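Local coordinates for protein transcobalamin-1 (Homo sapiens, PDB 4KKI) that binds vitamin B12 with femtomolar affinity and protects it from the acidic environment of the stomach, at residues A[242-245]-A[246-250]; A[356-359]-A[360-364]. All blocks are in the same frame, centred on the assembly; numbering follows the deposited sequence.

Contact 1: residues A[242-245]-A[246-250]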
ATOM      1  N   PHE A 242      -7.103  -0.668   6.547  1.00 40.91           N
ATOM      2  CA  PHE A 242      -6.421  -0.259   5.328  1.00 37.67           C
ATOM      3  C   PHE A 242      -5.496  -1.332   4.754  1.00 38.22           C
ATOM      4  O   PHE A 242      -4.829  -1.105   3.747  1.00 40.21           O
ATOM      5  CB  PHE A 242      -5.666   1.048   5.569  1.00 38.81           C
ATOM      6  CG  PHE A 242      -6.523   2.135   6.153  1.00 40.94           C
ATOM      7  CD1 PHE A 242      -7.482   2.769   5.378  1.00 32.67           C
ATOM      8  CD2 PHE A 242      -6.379   2.514   7.479  1.00 36.77           C
ATOM      9  CE1 PHE A 242      -8.279   3.766   5.911  1.00 33.54           C
ATOM     10  CE2 PHE A 242      -7.171   3.513   8.019  1.00 41.99           C
ATOM     11  CZ  PHE A 242      -8.122   4.141   7.234  1.00 33.73           C
ATOM     12  N   SER A 243      -5.467  -2.499   5.390  1.00 36.65           N
ATOM     13  CA  SER A 243      -4.711  -3.631   4.860  1.00 37.36           C
ATOM     14  C   SER A 243      -5.655  -4.732   4.389  1.00 35.20           C
ATOM     15  O   SER A 243      -5.230  -5.703   3.770  1.00 36.78           O
ATOM     16  CB  SER A 243      -3.753  -4.189   5.914  1.00 33.33           C
ATOM     17  OG  SER A 243      -4.461  -4.731   7.018  1.00 42.05           O
ATOM     18  N   THR A 244      -6.940  -4.568   4.682  1.00 35.11           N
ATOM     19  CA  THR A 244      -7.925  -5.607   4.401  1.00 33.58           C
ATOM     20  C   THR A 244      -8.162  -5.827   2.908  1.00 38.14           C
ATOM     21  O   THR A 244      -8.279  -6.966   2.450  1.00 40.94           O
ATOM     22  CB  THR A 244      -9.261  -5.294   5.090  1.00 37.25           C
ATOM     23  OG1 THR A 244      -9.071  -5.283   6.511  1.00 39.79           O
ATOM     24  CG2 THR A 244     -10.298  -6.340   4.739  1.00 37.81           C
ATOM     25  N   GLY A 245      -8.223  -4.735   2.153  1.00 31.88           N
ATOM     26  CA  GLY A 245      -8.516  -4.794   0.731  1.00 32.39           C
ATOM     27  C   GLY A 245      -7.541  -5.653  -0.048  1.00 37.33           C
ATOM     28  O   GLY A 245      -7.942  -6.523  -0.820  1.00 39.88           O
ATOM     29  N   GLU A 246      -6.251  -5.417   0.159  1.00 31.62           N
ATOM     30  CA  GLU A 246      -5.232  -6.185  -0.539  1.00 39.51           C
ATOM     31  C   GLU A 246      -5.024  -7.555   0.101  1.00 40.96           C
ATOM     32  O   GLU A 246      -4.566  -8.489  -0.555  1.00 35.73           O
ATOM     33  CB  GLU A 246      -3.930  -5.387  -0.646  1.00 29.95           C
ATOM     34  CG  GLU A 246      -4.102  -4.094  -1.444  1.00 31.16           C
ATOM     35  CD  GLU A 246      -2.794  -3.387  -1.750  1.00 39.98           C
ATOM     36  OE1 GLU A 246      -1.859  -3.460  -0.926  1.00 38.90           O
ATOM     37  OE2 GLU A 246      -2.703  -2.756  -2.826  1.00 41.60           O
ATOM     38  N   ALA A 247      -5.384  -7.684   1.375  1.00 38.92           N
ATOM     39  CA  ALA A 247      -5.371  -8.994   2.018  1.00 43.63           C
ATOM     40  C   ALA A 247      -6.414  -9.896   1.362  1.00 40.04           C
ATOM     41  O   ALA A 247      -6.160 -11.078   1.128  1.00 33.14           O
ATOM     42  CB  ALA A 247      -5.621  -8.871   3.513  1.00 35.66           C
ATOM     43  N   MET A 248      -7.580  -9.328   1.058  1.00 35.37           N
ATOM     44  CA  MET A 248      -8.631 -10.053   0.347  1.00 36.17           C
ATOM     45  C   MET A 248      -8.143 -10.545  -1.016  1.00 38.57           C
ATOM     46  O   MET A 248      -8.405 -11.686  -1.395  1.00 40.62           O
ATOM     47  CB  MET A 248      -9.887  -9.187   0.179  1.00 41.23           C
ATOM     48  CG  MET A 248     -10.602  -8.831   1.481  1.00 29.08           C
ATOM     49  SD  MET A 248     -11.993  -7.699   1.246  1.00 38.13           S
ATOM     50  CE  MET A 248     -13.107  -8.717   0.281  1.00 29.63           C
ATOM     51  N   GLN A 249      -7.431  -9.684  -1.744  1.00 35.08           N
ATOM     52  CA  GLN A 249      -6.848 -10.066  -3.029  1.00 37.12           C
ATOM     53  C   GLN A 249      -5.952 -11.284  -2.874  1.00 37.43           C
ATOM     54  O   GLN A 249      -6.057 -12.248  -3.635  1.00 39.66           O
ATOM     55  CB  GLN A 249      -6.023  -8.924  -3.628  1.00 32.78           C
ATOM     56  CG  GLN A 249      -6.822  -7.738  -4.122  1.00 38.39           C
ATOM     57  CD  GLN A 249      -5.972  -6.783  -4.938  1.00 40.99           C
ATOM     58  OE1 GLN A 249      -5.132  -7.208  -5.732  1.00 31.73           O
ATOM     59  NE2 GLN A 249      -6.176  -5.486  -4.736  1.00 32.54           N
ATOM     60  N   ALA A 250      -5.065 -11.228  -1.885  1.00 34.19           N
ATOM     61  CA  ALA A 250      -4.139 -12.322  -1.615  1.00 38.02           C
ATOM     62  C   ALA A 250      -4.881 -13.622  -1.310  1.00 43.41           C
ATOM     63  O   ALA A 250      -4.498 -14.689  -1.788  1.00 38.93           O
ATOM     64  CB  ALA A 250      -3.208 -11.956  -0.472  1.00 37.43           C
TER
HETATM   65  O   HOH W   1      -5.491  -3.139   1.509  1.00 32.05           O
HETATM   66  O   HOH W   2      -8.211  -4.657  -3.238  1.00 30.71           O
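Thr244 and Met248 meet one turn apart in the first turn of helix 244-252, in the alpha domain, an alpha6-alpha6 helical barrel. Three backbone bonds wind the turn. Met248 N donates to Thr244 O at 2.8 Å, and Ala247 N reaches Ser243 O at 3.1 Å. The bond from Gln249 N to Gly245 O is weak. Two waters supplement them. One accepts from Glu246 N at 2.8 Å and donates to Phe242 O, so it is inserted between the two ends of an i to i+4 pair, relaying the bond that would otherwise join them. The other accepts from Gln249 NE2 at 2.7 Å and makes a weak bond to Gly245 O, tying a side-chain amide to the backbone one turn back.

In the apolar packing, Met248 CG passes 3.1 Å from Thr244 O. Thr244 CG2, anti to its own N, lies 4.1 Å from Met248 CG, and the thioether passes obliquely beside this methyl. The same torsion (chi1 -63°) sets Thr244 OG1 beside N, and the hydroxyl bonds back to Asn240 O and Ile238 N. Ser243 OG likewise bonds to Ile238 O and Asn240 N, while Glu246 OE1 pairs with Tyr145 OH and Gln249 OE1 with Phe299 N.

Phe242 and Ser243 touch cyanocobalamin, and both Asn240 and Tyr145 are cobalamin-binding residues. Both hydroxyls, Glu246 OE1 and both ends of the Gln249 amide thus have partners, and the hydroxyl and carboxylate bonds join the start of this helix to two residues of the corrinoid site.

Contact 2: residues A[356-359]-A[360-364]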
ATOM      1  N   SER A 356      -9.839  18.410  15.496  1.00 63.51           N
ATOM      2  CA  SER A 356      -8.489  18.651  15.017  1.00 58.43           C
ATOM      3  C   SER A 356      -7.804  17.321  14.759  1.00 57.82           C
ATOM      4  O   SER A 356      -8.176  16.306  15.333  1.00 48.95           O
ATOM      5  CB  SER A 356      -7.696  19.455  16.042  1.00 62.00           C
ATOM      6  OG  SER A 356      -7.946  20.838  15.915  1.00 64.61           O
ATOM      7  N   VAL A 357      -6.805  17.322  13.893  1.00 56.21           N
ATOM      8  CA  VAL A 357      -6.076  16.092  13.621  1.00 53.41           C
ATOM      9  C   VAL A 357      -4.800  16.003  14.450  1.00 54.82           C
ATOM     10  O   VAL A 357      -4.388  16.975  15.083  1.00 54.37           O
ATOM     11  CB  VAL A 357      -5.741  15.935  12.122  1.00 48.90           C
ATOM     12  CG1 VAL A 357      -7.020  15.819  11.306  1.00 43.37           C
ATOM     13  CG2 VAL A 357      -4.886  17.097  11.633  1.00 38.85           C
ATOM     14  N   PHE A 358      -4.193  14.820  14.438  1.00 54.43           N
ATOM     15  CA  PHE A 358      -2.961  14.550  15.167  1.00 49.40           C
ATOM     16  C   PHE A 358      -1.868  15.564  14.813  1.00 54.81           C
ATOM     17  O   PHE A 358      -1.081  15.961  15.671  1.00 51.41           O
ATOM     18  CB  PHE A 358      -2.495  13.124  14.853  1.00 45.83           C
ATOM     19  CG  PHE A 358      -1.423  12.603  15.772  1.00 41.41           C
ATOM     20  CD1 PHE A 358      -0.103  12.995  15.619  1.00 41.04           C
ATOM     21  CD2 PHE A 358      -1.730  11.689  16.767  1.00 46.05           C
ATOM     22  CE1 PHE A 358       0.884  12.507  16.453  1.00 44.55           C
ATOM     23  CE2 PHE A 358      -0.745  11.195  17.604  1.00 48.87           C
ATOM     24  CZ  PHE A 358       0.563  11.604  17.444  1.00 48.28           C
ATOM     25  N   LEU A 359      -1.830  15.982  13.551  1.00 50.01           N
ATOM     26  CA  LEU A 359      -0.831  16.943  13.087  1.00 52.46           C
ATOM     27  C   LEU A 359      -1.001  18.311  13.749  1.00 59.22           C
ATOM     28  O   LEU A 359      -0.020  18.992  14.047  1.00 55.53           O
ATOM     29  CB  LEU A 359      -0.890  17.090  11.566  1.00 45.72           C
ATOM     30  CG  LEU A 359       0.159  17.995  10.917  1.00 46.94           C
ATOM     31  CD1 LEU A 359       1.558  17.476  11.197  1.00 42.80           C
ATOM     32  CD2 LEU A 359      -0.083  18.107   9.417  1.00 49.94           C
ATOM     33  N   SER A 360      -2.250  18.709  13.971  1.00 52.54           N
ATOM     34  CA  SER A 360      -2.541  19.987  14.608  1.00 55.37           C
ATOM     35  C   SER A 360      -1.974  20.019  16.026  1.00 56.62           C
ATOM     36  O   SER A 360      -1.475  21.049  16.482  1.00 50.19           O
ATOM     37  CB  SER A 360      -4.050  20.249  14.628  1.00 54.11           C
ATOM     38  OG  SER A 360      -4.575  20.284  13.312  1.00 60.51           O
ATOM     39  N   VAL A 361      -2.051  18.883  16.710  1.00 55.53           N
ATOM     40  CA  VAL A 361      -1.483  18.742  18.045  1.00 55.41           C
ATOM     41  C   VAL A 361       0.022  18.974  18.006  1.00 62.90           C
ATOM     42  O   VAL A 361       0.568  19.717  18.825  1.00 63.87           O
ATOM     43  CB  VAL A 361      -1.776  17.345  18.633  1.00 55.07           C
ATOM     44  CG1 VAL A 361      -0.959  17.105  19.894  1.00 51.85           C
ATOM     45  CG2 VAL A 361      -3.264  17.190  18.913  1.00 59.55           C
ATOM     46  N   MET A 362       0.682  18.343  17.040  1.00 65.33           N
ATOM     47  CA  MET A 362       2.127  18.471  16.877  1.00 56.73           C
ATOM     48  C   MET A 362       2.532  19.920  16.624  1.00 50.65           C
ATOM     49  O   MET A 362       3.527  20.398  17.168  1.00 53.08           O
ATOM     50  CB  MET A 362       2.617  17.583  15.730  1.00 49.54           C
ATOM     51  CG  MET A 362       2.367  16.097  15.942  1.00 53.11           C
ATOM     52  SD  MET A 362       3.022  15.079  14.604  1.00 49.62           S
ATOM     53  CE  MET A 362       4.759  15.515  14.671  1.00 47.51           C
ATOM     54  N   GLU A 363       1.751  20.611  15.800  1.00 56.84           N
ATOM     55  CA  GLU A 363       2.044  21.993  15.439  1.00 65.49           C
ATOM     56  C   GLU A 363       1.877  22.954  16.616  1.00 66.17           C
ATOM     57  O   GLU A 363       2.630  23.919  16.747  1.00 61.62           O
ATOM     58  CB  GLU A 363       1.181  22.433  14.256  1.00 66.11           C
ATOM     59  CG  GLU A 363       1.527  21.722  12.956  1.00 73.65           C
ATOM     60  CD  GLU A 363       0.633  22.136  11.804  1.00 79.53           C
ATOM     61  OE1 GLU A 363      -0.438  22.721  12.064  1.00 80.75           O
ATOM     62  OE2 GLU A 363       1.005  21.878  10.640  1.00 84.91           O
ATOM     63  N   LYS A 364       0.890  22.690  17.467  1.00 70.47           N
ATOM     64  CA  LYS A 364       0.695  23.494  18.668  1.00 77.12           C
ATOM     65  C   LYS A 364       1.856  23.309  19.635  1.00 73.12           C
ATOM     66  O   LYS A 364       2.336  24.271  20.233  1.00 69.57           O
ATOM     67  CB  LYS A 364      -0.627  23.148  19.358  1.00 84.73           C
ATOM     68  CG  LYS A 364      -1.778  24.067  18.984  1.00 95.09           C
ATOM     69  CD  LYS A 364      -1.449  25.519  19.308  1.00106.39           C
ATOM     70  CE  LYS A 364      -1.200  25.716  20.798  1.00107.96           C
ATOM     71  NZ  LYS A 364      -0.739  27.098  21.110  1.00105.61           N
TER
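Met362 SD lies against the rim of the Phe358 ring, a Met-aromatic contact between positions i and i+4 in the first turn of helix 358-368 of the C-terminal beta domain. The sulfur is 3.8 Å from Phe358 CE1 and 85° off the ring normal, so it meets the ring edge in plane. Phe358 reaches it because CG is anti to the backbone N (chi1 -167°), while Met362 CG lies beside its own N (chi1 -62°) and the chain runs extended to SD. Leu359 and Glu363 repeat the spacing on the adjoining flank: Glu363 crosses the leucine at a slant, OE2 4.0 Å from the branch carbon Leu359 CG. Ser356 CB rests 4.0 Å from Ser360 CB.

Behind these side chains runs the helical backbone. Met362 N bonds to Phe358 O at 3.3 Å and Glu363 N to Leu359 O at 3.0 Å. Val357 occupies the N-cap, and its carbonyl takes two weak bonds, from Ser360 N and Val361 N.

Farther out, Phe358 packs on Leu426 and Val428 of strand 426-432 and on Leu411, a cobalamin-binding residue. Met362 touches Phe375 and Tyr338, and its side chain is also close to that of the cobalamin-binding Ile386; the pair thus seats the helix on the strands beside residues of the site. Backbone bonds of Ser356 with Val420, Phe358 with Tyr418 and Leu359 with Ala415 tether the helix start to the chain that precedes strand 426-432. At the N-terminal end, Ser356 OG bonds to Leu353 O.

Contact 1 and contact 2 each span the residues leading into a helix and its first turn, one in the alpha domain and one in the beta domain, and cyanocobalamin is bound by residues of both domains. Their centres lie 30 Å apart and their nearest atoms about 12 Å, so neither touches the other. Their relation to the ligand differs. In contact 1 the side chain of Ser243 is about 4 Å from the bound cyanocobalamin, within the first shell. Contact 2 stands farther back, the side chain of Met362 being about 7 Å from the bound cyanocobalamin, and it belongs to the layer behind the binding residues of the beta domain.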